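Regulatory Subunit of Protein Kinase A (cAMP-dependent) from Euglena gracilis (PDB 6RSX) binds cyclic AMP in two tandem cyclic nucleotide-binding domains and, as a regulatory subunit, probably places protein kinase A activity under control of this second messenger. Local coordinates at residues Ile194-Gly199 with Asp233-Met238; Lys212-Gln217 with Ile223-Ile228; Glu237-Leu240 with Pro245-Ala248. All coordinates share one frame; numbering follows the deposited sequence. Where two conformers were deposited one is given.

Contact 1: Ile194-Gly199 with Asp233-Met238. With CMP (adenosine-3',5'-cyclic-monophosphate), chain C.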
loop_
_atom_site.group_PDB
_atom_site.type_symbol
_atom_site.label_atom_id
_atom_site.label_comp_id
_atom_site.label_asym_id
_atom_site.label_seq_id
_atom_site.Cartn_x
_atom_site.Cartn_y
_atom_site.Cartn_z
ATOM N N ILE A 194 -8.206 6.246 22.686
ATOM C CA ILE A 194 -6.907 6.788 22.298
ATOM C C ILE A 194 -6.424 6.052 21.055
ATOM O O ILE A 194 -6.484 4.820 21.002
ATOM C CB ILE A 194 -5.897 6.630 23.441
ATOM C CG1 ILE A 194 -6.277 7.531 24.617
ATOM C CG2 ILE A 194 -4.476 6.915 22.964
ATOM C CD1 ILE A 194 -5.357 7.333 25.787
ATOM N N VAL A 195 -5.937 6.794 20.063
ATOM C CA VAL A 195 -5.420 6.194 18.823
ATOM C C VAL A 195 -3.913 6.066 18.865
ATOM O O VAL A 195 -3.387 4.970 18.687
ATOM C CB VAL A 195 -5.882 6.985 17.580
ATOM C CG1 VAL A 195 -5.396 6.258 16.254
ATOM C CG2 VAL A 195 -7.415 7.118 17.580
ATOM N N VAL A 196 -3.204 7.174 19.114
ATOM C CA VAL A 196 -1.771 7.171 19.380
ATOM C C VAL A 196 -1.522 7.947 20.675
ATOM O O VAL A 196 -2.174 8.964 20.944
ATOM C CB VAL A 196 -0.933 7.776 18.237
ATOM C CG1 VAL A 196 -1.231 7.046 16.909
ATOM C CG2 VAL A 196 -1.187 9.259 18.081
ATOM N N LYS A 197 -0.566 7.473 21.452
ATOM C CA LYS A 197 -0.318 7.968 22.803
ATOM C C LYS A 197 0.996 8.733 22.821
ATOM O O LYS A 197 2.024 8.214 22.368
ATOM C CB LYS A 197 -0.279 6.802 23.800
ATOM C CG LYS A 197 0.208 7.178 25.198
ATOM C CD LYS A 197 -0.724 8.214 25.821
ATOM C CE LYS A 197 -0.222 8.765 27.156
ATOM N NZ LYS A 197 -1.134 9.865 27.582
ATOM N N GLU A 198 0.965 9.966 23.343
ATOM C CA GLU A 198 2.198 10.728 23.468
ATOM C C GLU A 198 3.256 9.867 24.143
ATOM O O GLU A 198 2.961 9.102 25.065
ATOM C CB GLU A 198 1.990 12.030 24.272
ATOM C CG GLU A 198 3.260 12.900 24.350
ATOM C CD GLU A 198 3.095 14.218 25.130
ATOM O OE1 GLU A 198 1.997 14.481 25.658
ATOM O OE2 GLU A 198 4.073 14.999 25.206
ATOM N N GLY A 199 4.489 9.977 23.663
ATOM C CA GLY A 199 5.590 9.245 24.235
ATOM C C GLY A 199 5.772 7.835 23.705
ATOM O O GLY A 199 6.873 7.289 23.823
ATOM N N ASP A 233 -8.551 15.235 7.651
ATOM C CA ASP A 233 -7.290 15.467 8.351
ATOM C C ASP A 233 -6.597 14.137 8.644
ATOM O O ASP A 233 -7.183 13.061 8.533
ATOM C CB ASP A 233 -7.506 16.216 9.675
ATOM C CG ASP A 233 -8.050 17.618 9.475
ATOM O OD1 ASP A 233 -7.762 18.227 8.425
ATOM O OD2 ASP A 233 -8.780 18.094 10.382
ATOM N N PHE A 234 -5.334 14.224 9.058
ATOM C CA PHE A 234 -4.522 13.029 9.239
ATOM C C PHE A 234 -3.630 13.239 10.449
ATOM O O PHE A 234 -3.474 14.367 10.928
ATOM C CB PHE A 234 -3.687 12.723 7.985
ATOM C CG PHE A 234 -2.955 13.904 7.453
ATOM C CD1 PHE A 234 -1.750 14.293 8.025
ATOM C CD2 PHE A 234 -3.488 14.656 6.412
ATOM C CE1 PHE A 234 -1.067 15.406 7.548
ATOM C CE2 PHE A 234 -2.817 15.767 5.926
ATOM C CZ PHE A 234 -1.603 16.140 6.494
ATOM N N PHE A 235 -3.005 12.162 10.919
ATOM C CA PHE A 235 -2.109 12.326 12.080
ATOM C C PHE A 235 -1.250 11.076 12.202
ATOM O O PHE A 235 -1.559 10.029 11.629
ATOM C CB PHE A 235 -2.913 12.549 13.370
ATOM C CG PHE A 235 -3.879 11.445 13.699
ATOM C CD1 PHE A 235 -5.199 11.468 13.191
ATOM C CD2 PHE A 235 -3.506 10.380 14.512
ATOM C CE1 PHE A 235 -6.122 10.437 13.477
ATOM C CE2 PHE A 235 -4.423 9.364 14.831
ATOM C CZ PHE A 235 -5.734 9.379 14.293
ATOM N N GLY A 236 -0.171 11.194 12.956
ATOM C CA GLY A 236 0.688 10.058 13.210
ATOM C C GLY A 236 1.900 10.018 12.318
ATOM O O GLY A 236 2.708 9.086 12.425
ATOM N N GLU A 237 2.058 11.019 11.456
ATOM C CA GLU A 237 3.131 11.016 10.471
ATOM C C GLU A 237 4.497 11.336 11.066
ATOM O O GLU A 237 5.512 10.864 10.545
ATOM C CB GLU A 237 2.808 12.006 9.351
ATOM C CG GLU A 237 3.151 13.490 9.662
ATOM C CD GLU A 237 2.146 14.180 10.585
ATOM O OE1 GLU A 237 1.133 13.552 10.943
ATOM O OE2 GLU A 237 2.380 15.364 10.959
ATOM N N MET A 238 4.572 12.136 12.137
ATOM C CA MET A 238 5.899 12.586 12.551
ATOM C C MET A 238 6.704 11.450 13.179
ATOM O O MET A 238 7.897 11.294 12.886
ATOM C CB MET A 238 5.767 13.787 13.481
ATOM C CG MET A 238 5.359 15.041 12.701
ATOM S SD MET A 238 5.616 16.519 13.694
ATOM C CE MET A 238 4.575 16.013 15.063
HETATM P P CMP C . 2.875 12.084 15.836
HETATM O O1P CMP C . 3.385 10.717 15.092
HETATM O O2P CMP C . 3.887 12.810 16.633
HETATM O "O5'" CMP C . 1.739 11.659 16.872
HETATM C "C5'" CMP C . 0.812 12.647 17.336
HETATM C "C4'" CMP C . 0.357 13.450 16.147
HETATM O "O4'" CMP C . -0.514 14.555 16.436
HETATM C "C3'" CMP C . 1.426 14.106 15.314
HETATM O "O3'" CMP C . 2.301 13.171 14.687
HETATM C "C2'" CMP C . 0.592 14.945 14.359
HETATM O "O2'" CMP C . 0.115 14.098 13.295
HETATM C "C1'" CMP C . -0.624 15.306 15.247
HETATM N N9 CMP C . -0.748 16.737 15.539
HETATM C C8 CMP C . -1.831 17.476 15.274
HETATM N N7 CMP C . -1.582 18.717 15.680
HETATM C C5 CMP C . -0.351 18.719 16.221
HETATM C C6 CMP C . 0.365 19.743 16.788
HETATM N N6 CMP C . 0.037 21.126 16.979
HETATM N N1 CMP C . 1.585 19.528 17.244
HETATM C C2 CMP C . 2.113 18.278 17.159
HETATM N N3 CMP C . 1.405 17.249 16.584
HETATM C C4 CMP C . 0.173 17.500 16.139
#
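The aromatic ring of Phe235 meets Val195 at its edge, with CG1 of the valine lying near the ring plane 3.6 Å from CE2 and almost as close to CZ. A second valine methyl, CG2 of Val196, comes obliquely and more loosely, 4.4 Å from CD2. The ring of Tyr206 also meets that of Phe235, the two planes being nearly parallel. The side chains of Val195 and Phe235 cross at about a right angle. The torsion of Phe235 sets this up: CG stands between the backbone N and the carbonyl carbon (chi1 58°), sending the ring to the valines while the backbone of the same residue borders the ribose. Its CA is 3.1 Å from O2' of cyclic AMP. One residue on, Gly236 donates its N-H to O2' over 2.9 Å, with 152° at the hydrogen. The positive phi of Gly236 (98°) suits glycine, because a side-chain carbon there would be jammed against the carbonyl O of Phe235. Val196 lies beside the phosphate ester, with CG2 4.0 Å from O5'. This is a worked example of how a cyclic nucleotide-binding domain, a member of the cupin clan, joins its apolar interior to its pocket: two consecutive residues, Phe235 and Gly236, pass from the buried ring to a donor for the ribose hydroxyl. In the fold, the contact brings together outer strands of two antiparallel sheets. Strand 234-235 pairs with 204-208, whereas strand 194-196 pairs with 249-252 through a classic beta bulge in which Val195 and Val196 both face Val250. Met213 of strand 213-219 packs on both Val195 and Phe235, and helix 237-242 follows in the chain.

Contact 2: Lys212-Gln217 with Ile223-Ile228. With CMP (adenosine-3',5'-cyclic-monophosphate), chain C.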
loop_
_atom_site.group_PDB
_atom_site.type_symbol
_atom_site.label_atom_id
_atom_site.label_comp_id
_atom_site.label_asym_id
_atom_site.label_seq_id
_atom_site.Cartn_x
_atom_site.Cartn_y
_atom_site.Cartn_z
ATOM N N LYS A 212 -14.070 12.977 14.666
ATOM C CA LYS A 212 -13.368 14.104 15.280
ATOM C C LYS A 212 -12.339 13.534 16.241
ATOM O O LYS A 212 -12.628 12.557 16.938
ATOM C CB LYS A 212 -14.356 15.025 16.019
ATOM C CG LYS A 212 -13.706 16.211 16.751
ATOM C CD LYS A 212 -14.649 16.805 17.793
ATOM C CE LYS A 212 -15.078 18.203 17.407
ATOM N NZ LYS A 212 -15.749 18.184 16.079
ATOM N N MET A 213 -11.135 14.106 16.236
ATOM C CA MET A 213 -10.078 13.735 17.178
ATOM C C MET A 213 -9.606 14.944 17.980
ATOM O O MET A 213 -9.391 16.026 17.430
ATOM C CB MET A 213 -8.844 13.159 16.480
ATOM C CG MET A 213 -9.087 11.890 15.649
ATOM S SD MET A 213 -9.273 10.458 16.691
ATOM C CE MET A 213 -9.824 9.281 15.424
ATOM N N LYS A 214 -9.383 14.744 19.269
ATOM C CA LYS A 214 -8.630 15.728 20.048
ATOM C C LYS A 214 -7.152 15.365 20.011
ATOM O O LYS A 214 -6.800 14.188 20.136
ATOM C CB LYS A 214 -9.117 15.751 21.495
ATOM C CG LYS A 214 -10.487 16.360 21.700
ATOM C CD LYS A 214 -10.743 16.451 23.206
ATOM C CE LYS A 214 -12.046 17.163 23.541
ATOM N NZ LYS A 214 -12.316 17.151 25.018
ATOM N N VAL A 215 -6.292 16.383 19.868
ATOM C CA VAL A 215 -4.840 16.244 19.968
ATOM C C VAL A 215 -4.440 16.869 21.297
ATOM O O VAL A 215 -4.554 18.088 21.449
ATOM C CB VAL A 215 -4.112 16.944 18.819
ATOM C CG1 VAL A 215 -2.613 16.658 18.863
ATOM C CG2 VAL A 215 -4.687 16.456 17.432
ATOM N N ASN A 216 -3.963 16.039 22.226
ATOM C CA ASN A 216 -3.640 16.448 23.598
ATOM C C ASN A 216 -2.148 16.283 23.867
ATOM O O ASN A 216 -1.504 15.355 23.380
ATOM C CB ASN A 216 -4.427 15.608 24.603
ATOM C CG ASN A 216 -5.908 15.815 24.495
ATOM O OD1 ASN A 216 -6.370 16.860 24.018
ATOM N ND2 ASN A 216 -6.676 14.835 24.956
ATOM N N GLN A 217 -1.597 17.162 24.698
ATOM C CA GLN A 217 -0.171 17.128 24.953
ATOM C C GLN A 217 0.015 17.547 26.402
ATOM O O GLN A 217 -0.723 18.409 26.882
ATOM C CB GLN A 217 0.548 18.077 24.008
ATOM C CG GLN A 217 2.043 18.001 23.947
ATOM C CD GLN A 217 2.567 18.945 22.885
ATOM O OE1 GLN A 217 2.388 20.158 22.990
ATOM N NE2 GLN A 217 3.174 18.396 21.837
ATOM N N ILE A 223 -2.426 18.080 31.069
ATOM C CA ILE A 223 -2.836 17.781 29.697
ATOM C C ILE A 223 -3.629 18.957 29.153
ATOM O O ILE A 223 -4.570 19.427 29.807
ATOM C CB ILE A 223 -3.674 16.501 29.660
ATOM C CG1 ILE A 223 -2.881 15.345 30.265
ATOM C CG2 ILE A 223 -4.110 16.187 28.204
ATOM C CD1 ILE A 223 -3.672 14.052 30.364
ATOM N N HIS A 224 -3.258 19.451 27.967
ATOM C CA HIS A 224 -4.137 20.371 27.263
ATOM C C HIS A 224 -4.321 19.962 25.806
ATOM O O HIS A 224 -3.497 19.268 25.194
ATOM C CB HIS A 224 -3.675 21.829 27.309
ATOM C CG HIS A 224 -2.330 22.064 26.706
ATOM N ND1 HIS A 224 -1.249 21.252 26.965
ATOM C CD2 HIS A 224 -1.872 23.063 25.912
ATOM C CE1 HIS A 224 -0.190 21.720 26.329
ATOM N NE2 HIS A 224 -0.540 22.820 25.686
ATOM N N THR A 225 -5.431 20.424 25.264
ATOM C CA THR A 225 -5.794 20.117 23.890
ATOM C C THR A 225 -5.148 21.164 22.998
ATOM O O THR A 225 -5.393 22.362 23.175
ATOM C CB THR A 225 -7.308 20.127 23.762
ATOM O OG1 THR A 225 -7.873 19.099 24.596
ATOM C CG2 THR A 225 -7.732 19.960 22.288
ATOM N N ILE A 226 -4.285 20.727 22.074
ATOM C CA ILE A 226 -3.553 21.656 21.216
ATOM C C ILE A 226 -4.101 21.703 19.795
ATOM O O ILE A 226 -3.699 22.585 19.020
ATOM C CB ILE A 226 -2.045 21.320 21.158
ATOM C CG1 ILE A 226 -1.817 19.877 20.700
ATOM C CG2 ILE A 226 -1.377 21.547 22.513
ATOM C CD1 ILE A 226 -0.355 19.564 20.348
ATOM N N ASN A 227 -4.982 20.783 19.422
ATOM C CA ASN A 227 -5.513 20.796 18.063
ATOM C C ASN A 227 -6.771 19.940 18.048
ATOM O O ASN A 227 -6.970 19.091 18.924
ATOM C CB ASN A 227 -4.466 20.292 17.062
ATOM C CG ASN A 227 -4.789 20.684 15.623
ATOM O OD1 ASN A 227 -5.823 21.303 15.357
ATOM N ND2 ASN A 227 -3.888 20.355 14.700
ATOM N N ILE A 228 -7.633 20.184 17.061
ATOM C CA ILE A 228 -8.830 19.380 16.844
ATOM C C ILE A 228 -8.846 18.978 15.372
ATOM O O ILE A 228 -8.674 19.830 14.492
ATOM C CB ILE A 228 -10.132 20.131 17.200
ATOM C CG1 ILE A 228 -10.229 20.427 18.701
ATOM C CG2 ILE A 228 -11.362 19.314 16.761
ATOM C CD1 ILE A 228 -10.519 19.196 19.516
HETATM P P CMP C . 2.875 12.084 15.836
HETATM O O1P CMP C . 3.385 10.717 15.092
HETATM O O2P CMP C . 3.887 12.810 16.633
HETATM O "O5'" CMP C . 1.739 11.659 16.872
HETATM C "C5'" CMP C . 0.812 12.647 17.336
HETATM C "C4'" CMP C . 0.357 13.450 16.147
HETATM O "O4'" CMP C . -0.514 14.555 16.436
HETATM C "C3'" CMP C . 1.426 14.106 15.314
HETATM O "O3'" CMP C . 2.301 13.171 14.687
HETATM C "C2'" CMP C . 0.592 14.945 14.359
HETATM O "O2'" CMP C . 0.115 14.098 13.295
HETATM C "C1'" CMP C . -0.624 15.306 15.247
HETATM N N9 CMP C . -0.748 16.737 15.539
HETATM C C8 CMP C . -1.831 17.476 15.274
HETATM N N7 CMP C . -1.582 18.717 15.680
HETATM C C5 CMP C . -0.351 18.719 16.221
HETATM C C6 CMP C . 0.365 19.743 16.788
HETATM N N6 CMP C . 0.037 21.126 16.979
HETATM N N1 CMP C . 1.585 19.528 17.244
HETATM C C2 CMP C . 2.113 18.278 17.159
HETATM N N3 CMP C . 1.405 17.249 16.584
HETATM C C4 CMP C . 0.173 17.500 16.139
#
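Val215 points CG1 anti to its main-chain nitrogen (chi1 -174°), which brings this methyl to 3.8 Å from CG1 of Ile226 across the strands. Asn227 is turned alike (chi1 -162°), and its amide is carried out to the adenine. Both belong to the beta hairpin of strands 213-219 and 222-229, whose antiparallel register slips by one residue in a classic bulge: Ile226 and Asn227 both face Val215. There the carbonyl O of Val215 takes a short bond from Ile226 N, 2.7 Å long and nearly along the C=O axis, and a weak one from Asn227 N, while Val215 N bonds to Asn227 O. The bulge probably allows two consecutive residues to serve the base: Asn227 ND2 gives N7 an almost straight hydrogen bond of 3.0 Å (172°), and Ile226 reaches C6 with CD1 at 3.6 Å. Val215 adds CG2, 3.7 Å from C8. Regular pairing resumes at Asn216 with Thr225, and in the next pair Gln217 O accepts the backbone N-H of His224 at 2.9 Å and, weakly, ND1 of the same imidazole.

Contact 3: Glu237-Leu240 with Pro245-Ala248. With CMP (adenosine-3',5'-cyclic-monophosphate), chain C.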
loop_
_atom_site.group_PDB
_atom_site.type_symbol
_atom_site.label_atom_id
_atom_site.label_comp_id
_atom_site.label_asym_id
_atom_site.label_seq_id
_atom_site.Cartn_x
_atom_site.Cartn_y
_atom_site.Cartn_z
ATOM N N GLU A 237 2.058 11.019 11.456
ATOM C CA GLU A 237 3.131 11.016 10.471
ATOM C C GLU A 237 4.497 11.336 11.066
ATOM O O GLU A 237 5.512 10.864 10.545
ATOM C CB GLU A 237 2.808 12.006 9.351
ATOM C CG GLU A 237 3.151 13.490 9.662
ATOM C CD GLU A 237 2.146 14.180 10.585
ATOM O OE1 GLU A 237 1.133 13.552 10.943
ATOM O OE2 GLU A 237 2.380 15.364 10.959
ATOM N N MET A 238 4.572 12.136 12.137
ATOM C CA MET A 238 5.899 12.586 12.551
ATOM C C MET A 238 6.704 11.450 13.179
ATOM O O MET A 238 7.897 11.294 12.886
ATOM C CB MET A 238 5.767 13.787 13.481
ATOM C CG MET A 238 5.359 15.041 12.701
ATOM S SD MET A 238 5.616 16.519 13.694
ATOM C CE MET A 238 4.575 16.013 15.063
ATOM N N SER A 239 6.066 10.619 14.005
ATOM C CA SER A 239 6.781 9.484 14.571
ATOM C C SER A 239 7.325 8.586 13.472
ATOM O O SER A 239 8.421 8.030 13.593
ATOM C CB SER A 239 5.870 8.691 15.509
ATOM O OG SER A 239 4.632 8.355 14.882
ATOM N N LEU A 240 6.569 8.431 12.385
ATOM C CA LEU A 240 7.011 7.531 11.339
ATOM C C LEU A 240 8.052 8.180 10.446
ATOM O O LEU A 240 9.005 7.515 10.032
ATOM C CB LEU A 240 5.805 7.058 10.521
ATOM C CG LEU A 240 4.755 6.245 11.280
ATOM C CD1 LEU A 240 3.618 5.824 10.326
ATOM C CD2 LEU A 240 5.362 5.040 11.973
ATOM N N PRO A 245 9.240 9.053 19.061
ATOM C CA PRO A 245 7.964 8.786 19.732
ATOM C C PRO A 245 6.958 9.864 19.365
ATOM O O PRO A 245 7.326 10.967 18.952
ATOM C CB PRO A 245 8.326 8.829 21.222
ATOM C CG PRO A 245 9.858 8.764 21.237
ATOM C CD PRO A 245 10.284 9.462 20.010
ATOM N N CYS A 246 5.675 9.511 19.469
ATOM C CA CYS A 246 4.601 10.462 19.184
ATOM C C CYS A 246 4.683 11.655 20.131
ATOM O O CYS A 246 4.862 11.483 21.338
ATOM C CB CYS A 246 3.248 9.784 19.344
ATOM S SG CYS A 246 2.965 8.450 18.112
ATOM N N VAL A 247 4.557 12.869 19.578
ATOM C CA VAL A 247 4.674 14.075 20.396
ATOM C C VAL A 247 3.353 14.462 21.034
ATOM O O VAL A 247 3.291 15.462 21.776
ATOM C CB VAL A 247 5.236 15.261 19.582
ATOM C CG1 VAL A 247 6.554 14.879 18.925
ATOM C CG2 VAL A 247 4.217 15.762 18.536
ATOM N N ALA A 248 2.302 13.691 20.799
ATOM C CA ALA A 248 0.982 14.027 21.293
ATOM C C ALA A 248 0.105 12.788 21.336
ATOM O O ALA A 248 0.378 11.762 20.704
ATOM C CB ALA A 248 0.337 15.127 20.443
HETATM P P CMP C . 2.875 12.084 15.836
HETATM O O1P CMP C . 3.385 10.717 15.092
HETATM O O2P CMP C . 3.887 12.810 16.633
HETATM O "O5'" CMP C . 1.739 11.659 16.872
HETATM C "C5'" CMP C . 0.812 12.647 17.336
HETATM C "C4'" CMP C . 0.357 13.450 16.147
HETATM O "O4'" CMP C . -0.514 14.555 16.436
HETATM C "C3'" CMP C . 1.426 14.106 15.314
HETATM O "O3'" CMP C . 2.301 13.171 14.687
HETATM C "C2'" CMP C . 0.592 14.945 14.359
HETATM O "O2'" CMP C . 0.115 14.098 13.295
HETATM C "C1'" CMP C . -0.624 15.306 15.247
HETATM N N9 CMP C . -0.748 16.737 15.539
HETATM C C8 CMP C . -1.831 17.476 15.274
HETATM N N7 CMP C . -1.582 18.717 15.680
HETATM C C5 CMP C . -0.351 18.719 16.221
HETATM C C6 CMP C . 0.365 19.743 16.788
HETATM N N6 CMP C . 0.037 21.126 16.979
HETATM N N1 CMP C . 1.585 19.528 17.244
HETATM C C2 CMP C . 2.113 18.278 17.159
HETATM N N3 CMP C . 1.405 17.249 16.584
HETATM C C4 CMP C . 0.173 17.500 16.139
#
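Ser239 and Cys246 form the buried side of this contact, where OG of the serine lies 3.6 Å from SG and both residues press on the cyclic phosphate. Ser239 grips O1P twice, through its backbone N at 2.9 Å and through OG at 2.7 Å. OG can do so because it sits between the backbone N and the carbonyl carbon (chi1 51°), beside the same N-H. From the facing loop Val247 N donates to O2P at 3.0 Å, nearly straight (170°), and Cys246 brings CB close to O5'. The phosphate is thus clasped between the first turn of helix 237-242 and the loop that follows it, the phosphate-binding cassette of cyclic nucleotide-binding domains. Backbone N-H groups in the helix's first turn, and its dipole, would probably favour an anion here. Arg124 of the first site's pocket appears, from the sequence, to match Cys246; here the phosphate bonds described come from main-chain N-H groups and a hydroxyl. Glu237 serves the sugar end: its OE1 accepts the hydrogen of O2' at 2.6 Å, while OE2 is bonded to Tyr284 OH. With an alanine at Glu237, O2' would probably lose this acceptor and Tyr284 its carboxylate mate, leaving the ribose less firmly placed. The other side, by contrast, is partly exposed, although its pair still touches closely. Met238, its chain bent at the thioether, crosses Val247 at about a right angle, and its terminal CE meets CG2 at 3.5 Å; CB of Pro245 points away from the helix.

Around a single cyclic AMP the three contacts divide the work: contact 1 meets the ribose, contact 2 the adenine, and contact 3 chiefly the phosphate. Contacts 1 and 3 have centres about 6 Å apart and share Glu237 and Met238; Gly199 N also makes a probable hydrogen bond to Cys246 O at 2.8 Å. Contact 2 lies farther out, its centre about 10 Å from that of contact 1 and about 14 Å from that of contact 3. It is tied to segment 245-248 by Gln217 NE2, 2.9 Å from Val247 O, and by Val215 CG1, which packs on Ala248 CB at 3.7 Å. This could link the adenine side of the pocket to the phosphate side.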